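Local atomic coordinates of lysozyme inhibitor LprI-like N-terminal domain-containing protein (Burkholderia thailandensis, PDB entry 6AR7), a protein that is of unknown function but belongs to the LprI family, named for a lysozyme inhibitor, and may therefore inhibit lysozyme. Residues Leu217-Phe220 and Ser221-Asn225; Arg166-Glu169 and Lys170-Arg174; Glu93-Leu96 and Val97-Val100; Cys157-Ala160 and Leu161-Asn165. One frame throughout, in Å; residues are numbered along the deposited sequence.

All four contacts are i to i+3 or i+4 contacts along α-helices of an all-helical chain. Contact 4 runs into contact 2 on helix 155-174, contact 1 lies towards the end of helix 203-223, and contact 3 belongs to helix 73-101. Phe220 of contact 1 links contacts 2 and 3, packing on Leu171 of one and on Leu96 and Val100 of the other; contact 4 meets contact 1 through Leu217 on Met164. Contact 2 is largely a surface contact of charged and aromatic groups; contacts 1, 3 and 4 pair a buried face with a polar outer one. Contact 1 sets hydroxyls on carbonyls; contact 3 joins histidine to arginine by a weak hydrogen bond, and contact 4 sets histidine against aspartate unbonded.

Contact 1: Leu217-Phe220 and Ser221-Asn225; sequences LKRF and SETVN
Ser221 and Thr223 turn their hydroxyls back onto the preceding turn, where helix 203-223 nears its end. Ser221 OG donates to Lys218 O at 2.6 Å, and its chi1 of 73°, which sets OG between the backbone N and carbonyl carbon, brings it there. Glu222 N reaches Lys218 O from the same face of the carbonyl plane, so this oxygen is gripped twice. Thr223 OG1 donates to Arg219 O at 2.7 Å from above the carbonyl plane.

Among the backbone bonds, Ser221 N to Leu217 O is regular helix, but Phe220 O then takes two donors: Thr223 N, well above its plane, at 2.9 Å, and Val224 N, nearly in line with the C=O bond, also at 2.9 Å. This doubling goes with the change from helix to loop.

The charged pair is looser. The side chains of Glu222 and Lys218 cross at a slant, and Lys218 NZ lies 3.9 Å from Glu222 OE2, a long salt bridge at the exposed surface.

Phe220 points its ring into the bundle, against Leu96, Val100 and Leu171. Short hydroxyls that can bond to nearby carbonyls suit this helix end: Ser221 and Thr223 are buried, carbonyls of their own helix take up both hydroxyls, and Ser221 OG has a further weak bond from Lys170 NZ, while the charged pair stays outside.

Contact 2: Arg166-Glu169 and Lys170-Arg174; sequences RYYE and KLRAR
Arg166 to Lys170, Tyr167 to Leu171, Tyr168 to Arg172 and Glu169 to Ala173 are joined by four consecutive i to i+4 bonds of an α-helix, the closing turns of helix 155-174 in this helical fold. The bonds are regular; Leu171 N to Tyr167 O, for instance, measures 2.8 Å with an N-H...O angle of 162°.

Of the side chains, Leu171 is buried, set against Leu183 and Phe220 of the neighbouring helices, where a branched apolar group belongs. The outer face carries charge. Glu169 and Arg172 run side by side, and Glu169 OE2 stands 3.4 Å from Arg172 NH1. The oxygen stands off to one side of the flat guanidinium rather than in line with its hydrogens, so attraction of charge holds this salt bridge and no directed bond does. Tyr168 meets the same guanidinium: its CE2 lies 3.7 Å above one face, towards the rim. The two planes are 68° apart, so the ring presents an edge and no stack forms. The same ring also rests on Leu183, Val184 and Gln187, apolar and polar neighbours on helix 180-197.

On another side of the helix, Lys170 runs alongside Tyr167, chi1 -178° carrying the chain past the ring's edge. Lys170 NZ sits near the ring plane, 4.0 Å from Tyr167 CE1, and makes a weak hydrogen bond to Ser221 OG. The long methylene chain has a second use: Lys170 CE lies 3.5 Å above the centre of the Arg174 guanidinium plane.

Contact 3: Glu93-Leu96 and Val97-Val100; sequences EAHL and VRAV
Leu96 and Val100 on one face, His95 and Arg98 on the other, make the last turns of helix 73-101 an amphipathic α-helix within the LprI-family bundle. The i to i+4 bonds run without a break. The first joins Val97 N to Glu93 O at 2.8 Å, and the last joins Val100 N to Leu96 O at 3.0 Å.

On the buried face Leu96 CD1 touches Val100 CG2 at 4.1 Å, the two side chains lying alongside each other. Both also pack on Phe220 of helix 203-223, and Leu96 reaches Leu183 and Ala186 as well; branched aliphatic groups fit such a shared surface. Ala99, with only a methyl to place, faces Thr182. Val97 CG2 comes within 3.3 Å of Glu93 O, flanking the backbone bond that its own N makes. Glu93 is itself buried, but its carboxylate is satisfied by a salt bridge from Arg213 and a hydrogen bond from Trp89.

The exposed face carries His95 and Arg98, and Arg98 is poorly ordered. As modelled, its chain bends at chi3 (41°), bringing the guanidinium back beside His95 with ring and guanidinium planes 50° apart, a placement to be read with caution. Arg98 NH2 lies at the ring edge and donates a weak hydrogen bond to His95 ND1, 2.9 Å away but bent to 128°. A water next to the same edge of the guanidinium accepts from Arg98 NE at 2.8 Å and donates weakly to His95 O at 3.5 Å.

Contact 4: Cys157-Ala160 and Leu161-Asn165; sequences CEHA and LFDMN
Ala160 and Met164, the latter a selenomethionine in this crystal, are joined by a backbone bond from Met164 N to Ala160 O at 2.9 Å, on the tightly packed side of the segment. Cys157 stands one turn earlier on that side, where Leu161 N donates to Cys157 O at 2.9 Å. Cys157 and Ala160 both rest on Ile210, and the methyl of Ala160 is small enough for a neighbouring helix to come close. The long, flexible Met164 reaches further, past its own helix to Val214, Leu217 and Trp190.

These are early turns of an α-helix, 155-174, packed in a helical bundle, and the disulfide from Cys157 SG to Cys151 SG ties the start of that helix to the loop before it.

Towards solvent the side chains meet more loosely. His159 and Asp163 cross at an angle, with ring and carboxylate planes 67° apart. Asp163 has chi1 -81°, which swings its carboxylate back over one face of the imidazole. Asp163 OD2 lies 3.3 Å from His159 NE2, yet the angle is too poor for a hydrogen bond, and Asp163 OD1 has a weak, long ion pair with Arg166 NE.

Contact 1: Leu217-Phe220 and Ser221-Asn225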
loop_
_atom_site.group_PDB
_atom_site.type_symbol
_atom_site.label_atom_id
_atom_site.label_comp_id
_atom_site.label_asym_id
_atom_site.label_seq_id
_atom_site.Cartn_x
_atom_site.Cartn_y
_atom_site.Cartn_z
ATOM N N LEU A 217 1.812 8.739 6.030
ATOM C CA LEU A 217 2.307 9.285 7.291
ATOM C C LEU A 217 1.907 10.746 7.447
ATOM O O LEU A 217 1.617 11.203 8.558
ATOM C CB LEU A 217 3.832 9.144 7.364
ATOM C CG LEU A 217 4.405 7.723 7.365
ATOM C CD1 LEU A 217 5.907 7.780 7.443
ATOM C CD2 LEU A 217 3.830 6.858 8.488
ATOM N N LYS A 218 1.885 11.497 6.343
ATOM C CA LYS A 218 1.485 12.901 6.419
ATOM C C LYS A 218 0.029 13.024 6.847
ATOM O O LYS A 218 -0.322 13.854 7.697
ATOM C CB LYS A 218 1.725 13.581 5.073
ATOM C CG LYS A 218 1.261 15.019 4.991
ATOM C CD LYS A 218 1.513 15.593 3.600
ATOM C CE LYS A 218 1.194 17.084 3.551
ATOM N NZ LYS A 218 0.240 17.417 2.454
ATOM N N ARG A 219 -0.838 12.217 6.244
ATOM C CA ARG A 219 -2.239 12.245 6.623
ATOM C C ARG A 219 -2.411 11.850 8.075
ATOM O O ARG A 219 -3.179 12.482 8.806
ATOM C CB ARG A 219 -3.062 11.325 5.715
ATOM C CG ARG A 219 -4.507 11.254 6.123
ATOM C CD ARG A 219 -5.366 10.527 5.058
ATOM N NE ARG A 219 -5.165 11.120 3.734
ATOM C CZ ARG A 219 -5.728 12.252 3.320
ATOM N NH1 ARG A 219 -6.548 12.923 4.120
ATOM N NH2 ARG A 219 -5.466 12.717 2.103
ATOM N N PHE A 220 -1.695 10.810 8.516
ATOM C CA PHE A 220 -1.749 10.429 9.922
ATOM C C PHE A 220 -1.367 11.600 10.807
ATOM O O PHE A 220 -2.010 11.860 11.830
ATOM C CB PHE A 220 -0.802 9.266 10.194
ATOM C CG PHE A 220 -1.326 7.943 9.786
ATOM C CD1 PHE A 220 -2.679 7.723 9.675
ATOM C CD2 PHE A 220 -0.453 6.906 9.508
ATOM C CE1 PHE A 220 -3.147 6.494 9.325
ATOM C CE2 PHE A 220 -0.920 5.665 9.141
ATOM C CZ PHE A 220 -2.270 5.461 9.043
ATOM N N SER A 221 -0.278 12.288 10.450
ATOM C CA SER A 221 0.218 13.366 11.294
ATOM C C SER A 221 -0.793 14.495 11.398
ATOM O O SER A 221 -0.844 15.185 12.421
ATOM C CB SER A 221 1.547 13.901 10.758
ATOM O OG SER A 221 1.328 14.669 9.589
ATOM N N GLU A 222 -1.624 14.672 10.371
ATOM C CA GLU A 222 -2.669 15.689 10.382
ATOM C C GLU A 222 -3.956 15.194 11.016
ATOM O O GLU A 222 -4.881 15.987 11.231
ATOM C CB GLU A 222 -2.970 16.150 8.956
ATOM C CG GLU A 222 -1.798 16.801 8.247
ATOM C CD GLU A 222 -2.005 16.856 6.739
ATOM O OE1 GLU A 222 -2.842 16.077 6.223
ATOM O OE2 GLU A 222 -1.329 17.658 6.063
ATOM N N THR A 223 -4.028 13.914 11.344
ATOM C CA THR A 223 -5.249 13.306 11.835
ATOM C C THR A 223 -5.190 12.951 13.310
ATOM O O THR A 223 -6.142 13.230 14.041
ATOM C CB THR A 223 -5.559 12.041 11.018
ATOM O OG1 THR A 223 -5.716 12.386 9.632
ATOM C CG2 THR A 223 -6.826 11.379 11.521
ATOM N N VAL A 224 -4.082 12.361 13.773
ATOM C CA VAL A 224 -4.035 11.852 15.133
ATOM C C VAL A 224 -4.222 12.997 16.109
ATOM O O VAL A 224 -3.776 14.129 15.873
ATOM C CB VAL A 224 -2.720 11.096 15.406
ATOM C CG1 VAL A 224 -1.529 12.075 15.582
ATOM C CG2 VAL A 224 -2.880 10.196 16.636
ATOM N N ASN A 225 -4.926 12.702 17.203
ATOM C CA ASN A 225 -5.272 13.666 18.242
ATOM C C ASN A 225 -4.771 13.113 19.569
ATOM O O ASN A 225 -5.267 12.087 20.043
ATOM C CB ASN A 225 -6.782 13.906 18.272
ATOM C CG ASN A 225 -7.179 15.001 19.235
ATOM O OD1 ASN A 225 -6.327 15.697 19.782
ATOM N ND2 ASN A 225 -8.483 15.154 19.457
#

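Contact 2: Arg166-Glu169 and Lys170-Arg174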
loop_
_atom_site.group_PDB
_atom_site.type_symbol
_atom_site.label_atom_id
_atom_site.label_comp_id
_atom_site.label_asym_id
_atom_site.label_seq_id
_atom_site.Cartn_x
_atom_site.Cartn_y
_atom_site.Cartn_z
ATOM N N ARG A 166 10.689 12.745 7.959
ATOM C CA ARG A 166 10.141 13.982 8.503
ATOM C C ARG A 166 8.712 13.783 8.999
ATOM O O ARG A 166 8.371 14.152 10.130
ATOM C CB ARG A 166 10.195 15.064 7.434
ATOM C CG ARG A 166 9.677 16.387 7.866
ATOM C CD ARG A 166 10.217 17.458 6.950
ATOM N NE ARG A 166 9.530 17.523 5.666
ATOM C CZ ARG A 166 8.408 18.207 5.465
ATOM N NH1 ARG A 166 7.845 18.873 6.469
ATOM N NH2 ARG A 166 7.852 18.230 4.263
ATOM N N TYR A 167 7.844 13.237 8.155
ATOM C CA TYR A 167 6.478 13.013 8.610
ATOM C C TYR A 167 6.404 11.883 9.632
ATOM O O TYR A 167 5.556 11.929 10.526
ATOM C CB TYR A 167 5.553 12.758 7.417
ATOM C CG TYR A 167 5.255 14.048 6.700
ATOM C CD1 TYR A 167 4.421 15.000 7.278
ATOM C CD2 TYR A 167 5.828 14.339 5.458
ATOM C CE1 TYR A 167 4.149 16.200 6.644
ATOM C CE2 TYR A 167 5.554 15.537 4.811
ATOM C CZ TYR A 167 4.713 16.464 5.411
ATOM O OH TYR A 167 4.432 17.653 4.783
ATOM N N TYR A 168 7.288 10.882 9.541
ATOM C CA TYR A 168 7.317 9.842 10.569
ATOM C C TYR A 168 7.574 10.447 11.943
ATOM O O TYR A 168 6.894 10.119 12.924
ATOM C CB TYR A 168 8.382 8.790 10.243
ATOM C CG TYR A 168 8.566 7.747 11.326
ATOM C CD1 TYR A 168 7.806 6.594 11.330
ATOM C CD2 TYR A 168 9.487 7.934 12.359
ATOM C CE1 TYR A 168 7.955 5.642 12.324
ATOM C CE2 TYR A 168 9.649 6.987 13.360
ATOM C CZ TYR A 168 8.873 5.839 13.332
ATOM O OH TYR A 168 9.008 4.887 14.315
ATOM N N GLU A 169 8.546 11.341 12.030
ATOM C CA GLU A 169 8.878 11.937 13.321
ATOM C C GLU A 169 7.776 12.874 13.806
ATOM O O GLU A 169 7.444 12.884 14.995
ATOM C CB GLU A 169 10.219 12.661 13.228
ATOM C CG GLU A 169 11.377 11.679 13.113
ATOM C CD GLU A 169 11.488 10.763 14.321
ATOM O OE1 GLU A 169 11.096 11.185 15.433
ATOM O OE2 GLU A 169 11.929 9.605 14.152
ATOM N N LYS A 170 7.201 13.672 12.903
ATOM C CA LYS A 170 6.069 14.517 13.275
ATOM C C LYS A 170 4.897 13.675 13.788
ATOM O O LYS A 170 4.262 14.037 14.783
ATOM C CB LYS A 170 5.657 15.382 12.080
ATOM C CG LYS A 170 4.506 16.348 12.349
ATOM C CD LYS A 170 4.222 17.222 11.129
ATOM C CE LYS A 170 2.774 17.714 11.104
ATOM N NZ LYS A 170 2.265 17.980 9.716
ATOM N N LEU A 171 4.591 12.552 13.119
ATOM C CA LEU A 171 3.511 11.677 13.580
ATOM C C LEU A 171 3.843 11.066 14.933
ATOM O O LEU A 171 3.018 11.078 15.854
ATOM C CB LEU A 171 3.248 10.570 12.556
ATOM C CG LEU A 171 2.300 9.437 12.991
ATOM C CD1 LEU A 171 0.894 9.928 13.334
ATOM C CD2 LEU A 171 2.236 8.380 11.876
ATOM N N ARG A 172 5.054 10.522 15.067
ATOM C CA ARG A 172 5.423 9.869 16.313
ATOM C C ARG A 172 5.265 10.821 17.489
ATOM O O ARG A 172 4.806 10.418 18.566
ATOM C CB ARG A 172 6.853 9.350 16.241
ATOM C CG ARG A 172 7.339 8.806 17.567
ATOM C CD ARG A 172 8.349 7.689 17.415
ATOM N NE ARG A 172 9.722 8.183 17.361
ATOM C CZ ARG A 172 10.776 7.413 17.102
ATOM N NH1 ARG A 172 11.996 7.939 17.074
ATOM N NH2 ARG A 172 10.605 6.114 16.844
ATOM N N ALA A 173 5.639 12.091 17.304
ATOM C CA ALA A 173 5.546 13.055 18.396
ATOM C C ALA A 173 4.100 13.423 18.720
ATOM O O ALA A 173 3.801 13.769 19.866
ATOM C CB ALA A 173 6.353 14.310 18.072
ATOM N N ARG A 174 3.203 13.394 17.735
ATOM C CA ARG A 174 1.820 13.803 17.973
ATOM C C ARG A 174 0.936 12.671 18.481
ATOM O O ARG A 174 -0.209 12.926 18.869
ATOM C CB ARG A 174 1.211 14.397 16.698
ATOM C CG ARG A 174 1.624 15.839 16.443
ATOM C CD ARG A 174 1.116 16.326 15.109
ATOM N NE ARG A 174 1.636 17.647 14.774
ATOM C CZ ARG A 174 0.975 18.547 14.053
ATOM N NH1 ARG A 174 -0.231 18.261 13.580
ATOM N NH2 ARG A 174 1.522 19.728 13.797
#

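Contact 3: Glu93-Leu96 and Val97-Val100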
loop_
_atom_site.group_PDB
_atom_site.type_symbol
_atom_site.label_atom_id
_atom_site.label_comp_id
_atom_site.label_asym_id
_atom_site.label_seq_id
_atom_site.Cartn_x
_atom_site.Cartn_y
_atom_site.Cartn_z
ATOM N N GLU A 93 -0.016 -2.626 10.040
ATOM C CA GLU A 93 -0.532 -1.321 9.653
ATOM C C GLU A 93 -1.996 -1.150 10.073
ATOM O O GLU A 93 -2.421 -0.040 10.413
ATOM C CB GLU A 93 -0.371 -1.148 8.147
ATOM C CG GLU A 93 -0.760 0.209 7.619
ATOM C CD GLU A 93 0.295 1.261 7.882
ATOM O OE1 GLU A 93 1.423 0.905 8.302
ATOM O OE2 GLU A 93 -0.017 2.452 7.663
ATOM N N ALA A 94 -2.779 -2.232 10.074
ATOM C CA ALA A 94 -4.156 -2.130 10.560
ATOM C C ALA A 94 -4.198 -1.662 12.010
ATOM O O ALA A 94 -5.095 -0.905 12.397
ATOM C CB ALA A 94 -4.877 -3.470 10.401
ATOM N N HIS A 95 -3.237 -2.103 12.833
ATOM C CA HIS A 95 -3.181 -1.623 14.212
ATOM C C HIS A 95 -2.861 -0.138 14.254
ATOM O O HIS A 95 -3.360 0.586 15.121
ATOM C CB HIS A 95 -2.117 -2.382 15.013
ATOM C CG HIS A 95 -2.296 -3.868 15.021
ATOM N ND1 HIS A 95 -3.530 -4.475 15.008
ATOM C CD2 HIS A 95 -1.387 -4.869 15.043
ATOM C CE1 HIS A 95 -3.376 -5.786 15.021
ATOM N NE2 HIS A 95 -2.083 -6.051 15.049
ATOM N N LEU A 96 -1.997 0.327 13.348
ATOM C CA LEU A 96 -1.652 1.743 13.310
ATOM C C LEU A 96 -2.841 2.571 12.847
ATOM O O LEU A 96 -3.116 3.643 13.398
ATOM C CB LEU A 96 -0.451 1.969 12.386
ATOM C CG LEU A 96 -0.071 3.427 12.077
ATOM C CD1 LEU A 96 0.219 4.204 13.361
ATOM C CD2 LEU A 96 1.158 3.466 11.124
ATOM N N VAL A 97 -3.566 2.076 11.846
ATOM C CA VAL A 97 -4.752 2.790 11.386
ATOM C C VAL A 97 -5.759 2.936 12.527
ATOM O O VAL A 97 -6.346 4.004 12.730
ATOM C CB VAL A 97 -5.349 2.070 10.168
ATOM C CG1 VAL A 97 -6.736 2.623 9.847
ATOM C CG2 VAL A 97 -4.426 2.223 8.977
ATOM N N ARG A 98 -5.975 1.866 13.290
ATOM C CA ARG A 98 -6.932 1.958 14.390
ATOM C C ARG A 98 -6.457 2.920 15.465
ATOM O O ARG A 98 -7.242 3.736 15.964
ATOM C CB ARG A 98 -7.193 0.588 15.002
ATOM C CG ARG A 98 -8.177 0.665 16.174
ATOM C CD ARG A 98 -8.422 -0.681 16.811
ATOM N NE ARG A 98 -7.192 -1.453 16.941
ATOM C CZ ARG A 98 -6.876 -2.485 16.164
ATOM N NH1 ARG A 98 -7.704 -2.875 15.200
ATOM N NH2 ARG A 98 -5.732 -3.128 16.348
ATOM N N ALA A 99 -5.176 2.850 15.832
ATOM C CA ALA A 99 -4.668 3.740 16.866
ATOM C C ALA A 99 -4.819 5.201 16.466
ATOM O O ALA A 99 -5.119 6.048 17.309
ATOM C CB ALA A 99 -3.201 3.421 17.155
ATOM N N VAL A 100 -4.630 5.524 15.188
ATOM C CA VAL A 100 -4.782 6.915 14.772
ATOM C C VAL A 100 -6.252 7.324 14.791
ATOM O O VAL A 100 -6.617 8.356 15.362
ATOM C CB VAL A 100 -4.148 7.148 13.387
ATOM C CG1 VAL A 100 -4.620 8.483 12.806
ATOM C CG2 VAL A 100 -2.615 7.143 13.505
HETATM O O HOH W 1 -4.934 -0.169 18.112
#

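Contact 4: Cys157-Ala160 and Leu161-Asn165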
loop_
_atom_site.group_PDB
_atom_site.type_symbol
_atom_site.label_atom_id
_atom_site.label_comp_id
_atom_site.label_asym_id
_atom_site.label_seq_id
_atom_site.Cartn_x
_atom_site.Cartn_y
_atom_site.Cartn_z
ATOM N N CYS A 157 14.874 9.458 -4.824
ATOM C CA CYS A 157 14.738 8.535 -3.705
ATOM C C CYS A 157 15.122 9.216 -2.398
ATOM O O CYS A 157 14.419 9.083 -1.387
ATOM C CB CYS A 157 15.616 7.301 -3.961
ATOM S SG CYS A 157 15.319 5.903 -2.853
ATOM N N GLU A 158 16.220 9.976 -2.415
ATOM C CA GLU A 158 16.683 10.669 -1.219
ATOM C C GLU A 158 15.662 11.695 -0.735
ATOM O O GLU A 158 15.426 11.820 0.470
ATOM C CB GLU A 158 18.030 11.343 -1.510
ATOM C CG GLU A 158 18.571 12.194 -0.384
ATOM C CD GLU A 158 19.184 11.379 0.746
ATOM O OE1 GLU A 158 19.076 10.126 0.741
ATOM O OE2 GLU A 158 19.796 12.003 1.643
ATOM N N HIS A 159 15.055 12.449 -1.654
ATOM C CA HIS A 159 14.056 13.431 -1.240
ATOM C C HIS A 159 12.820 12.755 -0.647
ATOM O O HIS A 159 12.277 13.224 0.358
ATOM C CB HIS A 159 13.668 14.308 -2.423
ATOM C CG HIS A 159 12.563 15.270 -2.124
ATOM N ND1 HIS A 159 12.759 16.428 -1.404
ATOM C CD2 HIS A 159 11.243 15.236 -2.428
ATOM C CE1 HIS A 159 11.614 17.076 -1.293
ATOM N NE2 HIS A 159 10.677 16.371 -1.901
ATOM N N ALA A 160 12.371 11.644 -1.246
ATOM C CA ALA A 160 11.194 10.951 -0.734
ATOM C C ALA A 160 11.474 10.358 0.635
ATOM O O ALA A 160 10.649 10.474 1.549
ATOM C CB ALA A 160 10.754 9.861 -1.710
ATOM N N LEU A 161 12.663 9.775 0.806
ATOM C CA LEU A 161 13.073 9.261 2.110
ATOM C C LEU A 161 13.148 10.374 3.144
ATOM O O LEU A 161 12.752 10.191 4.302
ATOM C CB LEU A 161 14.438 8.581 1.994
ATOM C CG LEU A 161 14.841 7.620 3.104
ATOM C CD1 LEU A 161 13.832 6.480 3.133
ATOM C CD2 LEU A 161 16.241 7.101 2.851
ATOM N N PHE A 162 13.684 11.530 2.752
ATOM C CA PHE A 162 13.766 12.657 3.674
ATOM C C PHE A 162 12.377 13.069 4.156
ATOM O O PHE A 162 12.168 13.321 5.349
ATOM C CB PHE A 162 14.471 13.832 2.996
ATOM C CG PHE A 162 14.676 15.014 3.897
ATOM C CD1 PHE A 162 15.791 15.085 4.722
ATOM C CD2 PHE A 162 13.744 16.044 3.934
ATOM C CE1 PHE A 162 15.982 16.171 5.564
ATOM C CE2 PHE A 162 13.925 17.125 4.778
ATOM C CZ PHE A 162 15.053 17.186 5.592
ATOM N N ASP A 163 11.420 13.166 3.234
ATOM C CA ASP A 163 10.056 13.530 3.607
ATOM C C ASP A 163 9.418 12.468 4.490
ATOM O O ASP A 163 8.719 12.788 5.458
ATOM C CB ASP A 163 9.208 13.743 2.358
ATOM C CG ASP A 163 9.407 15.117 1.748
ATOM O OD1 ASP A 163 10.076 15.968 2.383
ATOM O OD2 ASP A 163 8.864 15.353 0.646
HETATM N N MSE A 164 9.643 11.203 4.171
HETATM C CA MSE A 164 9.065 10.125 4.951
HETATM C C MSE A 164 9.498 10.211 6.406
HETATM O O MSE A 164 8.672 10.161 7.303
HETATM C CB MSE A 164 9.462 8.779 4.386
HETATM C CG MSE A 164 8.461 7.707 4.716
HETATM SE SE MSE A 164 9.175 5.949 4.302
HETATM C CE MSE A 164 10.688 5.923 5.540
ATOM N N ASN A 165 10.806 10.342 6.635
ATOM C CA ASN A 165 11.287 10.383 8.010
ATOM C C ASN A 165 10.831 11.654 8.710
ATOM O O ASN A 165 10.576 11.637 9.919
ATOM C CB ASN A 165 12.804 10.209 8.039
ATOM C CG ASN A 165 13.217 8.798 7.624
ATOM O OD1 ASN A 165 12.595 7.819 8.052
ATOM N ND2 ASN A 165 14.248 8.687 6.781
#